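PDB 1VL4: PmbA-related protein from Thermotoga maritima, which belongs to the peptidase U62 family and may act as a metallopeptidase, and is related to PmbA, a putative modulator of DNA gyrase. Local coordinates for residues A[65-73]-A[103-111]. Sequence-based numbering, arbitrary orientation.
Sequences IKVLKDGKT and KEYFFEGGK
Leu-68 and Phe-106 meet in an apolar contact where the loop before helix 128-143 runs over one face of an antiparallel sheet, at the hairpin of strands 51-69 and 72-78. Leu-68 CD2 sits over the centre of the Phe-106 ring, 3.8 Å from its centroid, in a CH-pi contact. CB of Leu-68 lies over the same face, 3.6 Å from Phe-106 CZ. With CG anti to the backbone N (chi1 176°), Leu-68 also sends CD1 to 3.6 Å from Glu-104 O. The ring edge meets the backbone: Lys-66 O lies near the ring plane, 3.4 Å from Phe-106 CZ. The aliphatic part of Lys-66 passes the ring obliquely, with CD 3.9 Å from Phe-106 CE1. An alanine in place of Phe-106 would probably leave Leu-68 CD2 without its aromatic partner and open a gap beside Lys-66. One hydrogen bond joins the loop to the type I' turn. Glu-104 N donates to an in-plane lone pair of Gly-71 O at 2.8 Å. Thr-73 CG2 packs on Glu-104 CB. Phe-106 also touches Glu-32 and Gln-34 of strand 32-48. Val-67, on the other face, packs against helix 84-93, while Tyr-105 and Glu-104 touch helix 322-328.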
ATOM      1  N   ILE A  65      11.301 -19.658   6.386  1.00  9.51           N
ATOM      2  CA  ILE A  65      11.788 -21.032   6.340  1.00 10.69           C
ATOM      3  C   ILE A  65      11.245 -21.670   5.044  1.00 11.77           C
ATOM      4  O   ILE A  65      10.014 -21.787   4.873  1.00  8.83           O
ATOM      5  CB  ILE A  65      11.318 -21.805   7.532  1.00  8.07           C
ATOM      6  CG1 ILE A  65      11.872 -21.214   8.832  1.00 15.81           C
ATOM      7  CG2 ILE A  65      11.740 -23.309   7.432  1.00 14.04           C
ATOM      8  CD1 ILE A  65      10.861 -20.908   9.855  1.00 19.73           C
ATOM      9  N   LYS A  66      12.137 -22.032   4.122  1.00  8.23           N
ATOM     10  CA  LYS A  66      11.699 -22.644   2.873  1.00 10.34           C
ATOM     11  C   LYS A  66      12.329 -24.037   2.699  1.00 10.11           C
ATOM     12  O   LYS A  66      13.566 -24.175   2.775  1.00  8.65           O
ATOM     13  CB  LYS A  66      12.066 -21.748   1.713  1.00 10.74           C
ATOM     14  CG  LYS A  66      11.580 -22.199   0.341  1.00  9.66           C
ATOM     15  CD  LYS A  66      11.948 -21.161  -0.694  1.00 18.76           C
ATOM     16  CE  LYS A  66      10.872 -20.086  -0.879  1.00 25.35           C
ATOM     17  NZ  LYS A  66      11.203 -19.148  -2.004  1.00 32.29           N
ATOM     18  N   VAL A  67      11.487 -25.035   2.471  0.50  8.83           N
ATOM     19  CA  VAL A  67      11.943 -26.424   2.290  0.50  9.77           C
ATOM     20  C   VAL A  67      11.752 -26.834   0.823  0.50 10.99           C
ATOM     21  O   VAL A  67      10.691 -26.548   0.237  0.50  4.12           O
ATOM     22  CB  VAL A  67      11.185 -27.365   3.188  0.50 10.51           C
ATOM     23  CG1 VAL A  67      11.518 -28.803   2.867  0.50 12.37           C
ATOM     24  CG2 VAL A  67      11.489 -27.046   4.664  0.50 11.77           C
ATOM     25  N   LEU A  68      12.770 -27.514   0.265  1.00 11.81           N
ATOM     26  CA  LEU A  68      12.850 -27.865  -1.174  1.00 10.26           C
ATOM     27  C   LEU A  68      12.887 -29.379  -1.276  1.00 12.09           C
ATOM     28  O   LEU A  68      13.710 -30.014  -0.656  1.00 11.69           O
ATOM     29  CB  LEU A  68      14.058 -27.239  -1.794  1.00 11.47           C
ATOM     30  CG  LEU A  68      14.393 -27.552  -3.253  1.00 10.54           C
ATOM     31  CD1 LEU A  68      13.356 -26.978  -4.192  1.00 15.70           C
ATOM     32  CD2 LEU A  68      15.769 -26.959  -3.552  1.00 16.28           C
ATOM     33  N   LYS A  69      11.910 -29.954  -1.963  1.00 11.38           N
ATOM     34  CA  LYS A  69      11.872 -31.391  -2.220  1.00 13.71           C
ATOM     35  C   LYS A  69      11.411 -31.643  -3.651  1.00 16.71           C
ATOM     36  O   LYS A  69      10.320 -31.256  -4.013  1.00 15.16           O
ATOM     37  CB  LYS A  69      10.933 -32.093  -1.265  1.00 14.37           C
ATOM     38  CG  LYS A  69      11.093 -33.612  -1.219  1.00 15.61           C
ATOM     39  CD  LYS A  69      10.055 -34.209  -0.292  1.00 19.43           C
ATOM     40  CE  LYS A  69      10.137 -35.725  -0.136  1.00 24.04           C
ATOM     41  NZ  LYS A  69       8.923 -36.220   0.579  1.00 25.17           N
ATOM     42  N   ASP A  70      12.272 -32.263  -4.458  1.00 21.08           N
ATOM     43  CA  ASP A  70      11.967 -32.668  -5.835  1.00 22.40           C
ATOM     44  C   ASP A  70      11.557 -31.461  -6.629  1.00 20.67           C
ATOM     45  O   ASP A  70      10.593 -31.519  -7.384  1.00 20.81           O
ATOM     46  CB  ASP A  70      10.858 -33.729  -5.908  1.00 26.15           C
ATOM     47  CG  ASP A  70      11.256 -35.057  -5.278  1.00 34.12           C
ATOM     48  OD1 ASP A  70      12.441 -35.436  -5.408  1.00 42.36           O
ATOM     49  OD2 ASP A  70      10.375 -35.714  -4.662  1.00 40.61           O
ATOM     50  N   GLY A  71      12.253 -30.358  -6.391  1.00 14.51           N
ATOM     51  CA  GLY A  71      12.027 -29.131  -7.111  1.00 14.87           C
ATOM     52  C   GLY A  71      10.803 -28.330  -6.696  1.00 12.18           C
ATOM     53  O   GLY A  71      10.564 -27.302  -7.281  1.00 13.80           O
ATOM     54  N   LYS A  72      10.051 -28.819  -5.715  1.00 10.53           N
ATOM     55  CA  LYS A  72       8.910 -28.122  -5.156  1.00 13.50           C
ATOM     56  C   LYS A  72       9.346 -27.477  -3.836  1.00 16.81           C
ATOM     57  O   LYS A  72      10.162 -28.072  -3.108  1.00 11.86           O
ATOM     58  CB  LYS A  72       7.791 -29.102  -4.890  1.00 13.05           C
ATOM     59  CG  LYS A  72       6.978 -29.464  -6.100  1.00 17.92           C
ATOM     60  CD  LYS A  72       5.891 -30.428  -5.706  1.00 25.55           C
ATOM     61  CE  LYS A  72       5.629 -31.432  -6.830  1.00 29.81           C
ATOM     62  NZ  LYS A  72       4.339 -32.125  -6.602  1.00 15.87           N
ATOM     63  N   THR A  73       8.843 -26.254  -3.568  1.00 16.21           N
ATOM     64  CA  THR A  73       9.038 -25.559  -2.271  1.00 13.38           C
ATOM     65  C   THR A  73       7.777 -25.450  -1.373  1.00 13.48           C
ATOM     66  O   THR A  73       6.630 -25.574  -1.814  1.00  7.39           O
ATOM     67  CB  THR A  73       9.622 -24.219  -2.448  1.00 13.80           C
ATOM     68  OG1 THR A  73       8.761 -23.397  -3.255  1.00 18.14           O
ATOM     69  CG2 THR A  73      10.949 -24.309  -3.111  1.00 16.20           C
ATOM     70  N   LYS A 103      11.775 -28.099 -11.152  1.00 39.30           N
ATOM     71  CA  LYS A 103      11.480 -26.669 -11.283  1.00 39.68           C
ATOM     72  C   LYS A 103      12.373 -25.805 -10.370  1.00 37.44           C
ATOM     73  O   LYS A 103      13.356 -25.251 -10.852  1.00 41.18           O
ATOM     74  CB  LYS A 103       9.988 -26.381 -11.010  1.00 37.74           C
ATOM     75  CG  LYS A 103       9.023 -27.429 -11.580  1.00 45.00           C
ATOM     76  CD  LYS A 103       7.573 -27.195 -11.110  1.00 42.23           C
ATOM     77  CE  LYS A 103       6.607 -27.108 -12.296  1.00 40.84           C
ATOM     78  NZ  LYS A 103       5.317 -26.517 -11.890  1.00 38.24           N
ATOM     79  N   GLU A 104      12.049 -25.669  -9.077  1.00 32.95           N
ATOM     80  CA  GLU A 104      12.789 -24.713  -8.209  1.00 30.48           C
ATOM     81  C   GLU A 104      14.137 -25.257  -7.741  1.00 27.04           C
ATOM     82  O   GLU A 104      14.343 -26.472  -7.609  1.00 22.84           O
ATOM     83  CB  GLU A 104      11.999 -24.321  -6.939  1.00 30.90           C
ATOM     84  CG  GLU A 104      10.587 -23.683  -7.134  1.00 38.27           C
ATOM     85  CD  GLU A 104      10.620 -22.196  -7.386  1.00 43.76           C
ATOM     86  OE1 GLU A 104      11.531 -21.508  -6.872  1.00 51.07           O
ATOM     87  OE2 GLU A 104       9.733 -21.713  -8.121  1.00 52.33           O
ATOM     88  N   TYR A 105      15.042 -24.337  -7.419  1.00 28.86           N
ATOM     89  CA  TYR A 105      16.243 -24.737  -6.705  1.00 29.94           C
ATOM     90  C   TYR A 105      16.870 -23.649  -5.841  1.00 23.27           C
ATOM     91  O   TYR A 105      16.490 -22.464  -5.887  1.00 24.65           O
ATOM     92  CB  TYR A 105      17.266 -25.356  -7.667  1.00 36.50           C
ATOM     93  CG  TYR A 105      17.666 -24.451  -8.759  1.00 39.00           C
ATOM     94  CD1 TYR A 105      16.838 -24.254  -9.848  1.00 42.95           C
ATOM     95  CD2 TYR A 105      18.894 -23.784  -8.704  1.00 48.49           C
ATOM     96  CE1 TYR A 105      17.211 -23.397 -10.862  1.00 52.61           C
ATOM     97  CE2 TYR A 105      19.290 -22.940  -9.707  1.00 47.78           C
ATOM     98  CZ  TYR A 105      18.451 -22.741 -10.792  1.00 46.90           C
ATOM     99  OH  TYR A 105      18.871 -21.881 -11.793  1.00 54.33           O
ATOM    100  N   PHE A 106      17.758 -24.105  -4.965  1.00 16.04           N
ATOM    101  CA  PHE A 106      18.538 -23.233  -4.103  1.00 13.81           C
ATOM    102  C   PHE A 106      19.943 -23.052  -4.683  1.00 13.16           C
ATOM    103  O   PHE A 106      20.449 -23.921  -5.398  1.00 11.70           O
ATOM    104  CB  PHE A 106      18.699 -23.836  -2.715  1.00 16.39           C
ATOM    105  CG  PHE A 106      17.417 -23.945  -1.903  1.00 11.30           C
ATOM    106  CD1 PHE A 106      16.282 -23.168  -2.187  1.00 17.06           C
ATOM    107  CD2 PHE A 106      17.378 -24.813  -0.801  1.00 13.27           C
ATOM    108  CE1 PHE A 106      15.114 -23.275  -1.365  1.00 12.65           C
ATOM    109  CE2 PHE A 106      16.215 -24.933   0.006  1.00 11.60           C
ATOM    110  CZ  PHE A 106      15.075 -24.155  -0.298  1.00 12.29           C
ATOM    111  N   PHE A 107      20.547 -21.944  -4.296  1.00 12.03           N
ATOM    112  CA  PHE A 107      21.895 -21.592  -4.621  1.00 14.41           C
ATOM    113  C   PHE A 107      22.882 -22.185  -3.612  1.00 11.34           C
ATOM    114  O   PHE A 107      22.676 -22.136  -2.395  1.00 10.47           O
ATOM    115  CB  PHE A 107      22.036 -20.065  -4.682  1.00 14.20           C
ATOM    116  CG  PHE A 107      23.246 -19.598  -5.434  1.00 10.09           C
ATOM    117  CD1 PHE A 107      23.364 -19.860  -6.785  1.00 16.17           C
ATOM    118  CD2 PHE A 107      24.249 -18.889  -4.813  1.00 15.14           C
ATOM    119  CE1 PHE A 107      24.471 -19.395  -7.504  1.00 18.73           C
ATOM    120  CE2 PHE A 107      25.375 -18.449  -5.532  1.00 12.88           C
ATOM    121  CZ  PHE A 107      25.468 -18.694  -6.879  1.00 14.71           C
ATOM    122  N   GLU A 108      23.958 -22.747  -4.137  1.00 14.53           N
ATOM    123  CA  GLU A 108      24.988 -23.380  -3.329  1.00 15.83           C
ATOM    124  C   GLU A 108      25.979 -22.399  -2.732  1.00 14.92           C
ATOM    125  O   GLU A 108      26.166 -21.306  -3.218  1.00 17.62           O
ATOM    126  CB  GLU A 108      25.768 -24.372  -4.214  1.00 21.14           C
ATOM    127  CG  GLU A 108      24.948 -25.536  -4.659  1.00 29.62           C
ATOM    128  CD  GLU A 108      25.749 -26.490  -5.515  1.00 44.19           C
ATOM    129  OE1 GLU A 108      25.919 -26.178  -6.720  1.00 41.35           O
ATOM    130  OE2 GLU A 108      26.212 -27.528  -4.976  1.00 44.45           O
ATOM    131  N   GLY A 109      26.653 -22.814  -1.667  1.00 16.96           N
ATOM    132  CA  GLY A 109      27.696 -22.033  -1.039  1.00 19.56           C
ATOM    133  C   GLY A 109      28.941 -21.994  -1.900  1.00 22.99           C
ATOM    134  O   GLY A 109      29.013 -22.684  -2.923  1.00 20.02           O
ATOM    135  N   GLY A 110      29.891 -21.146  -1.513  1.00 23.33           N
ATOM    136  CA  GLY A 110      31.228 -21.141  -2.117  1.00 22.63           C
ATOM    137  C   GLY A 110      31.568 -20.048  -3.116  1.00 24.20           C
ATOM    138  O   GLY A 110      32.721 -19.967  -3.537  1.00 20.38           O
ATOM    139  N   LYS A 111      30.603 -19.227  -3.534  1.00 20.72           N
ATOM    140  CA  LYS A 111      30.894 -18.160  -4.481  1.00 19.80           C
ATOM    141  C   LYS A 111      31.547 -16.955  -3.812  1.00 16.55           C
ATOM    142  O   LYS A 111      31.479 -16.818  -2.596  1.00 18.76           O
ATOM    143  CB  LYS A 111      29.604 -17.698  -5.168  1.00 20.76           C
ATOM    144  CG  LYS A 111      28.984 -18.740  -6.079  1.00 26.79           C
ATOM    145  CD  LYS A 111      29.847 -19.062  -7.309  1.00 33.75           C
ATOM    146  CE  LYS A 111      29.261 -20.222  -8.119  1.00 42.55           C
ATOM    147  NZ  LYS A 111      30.059 -20.455  -9.366  1.00 44.21           N
TER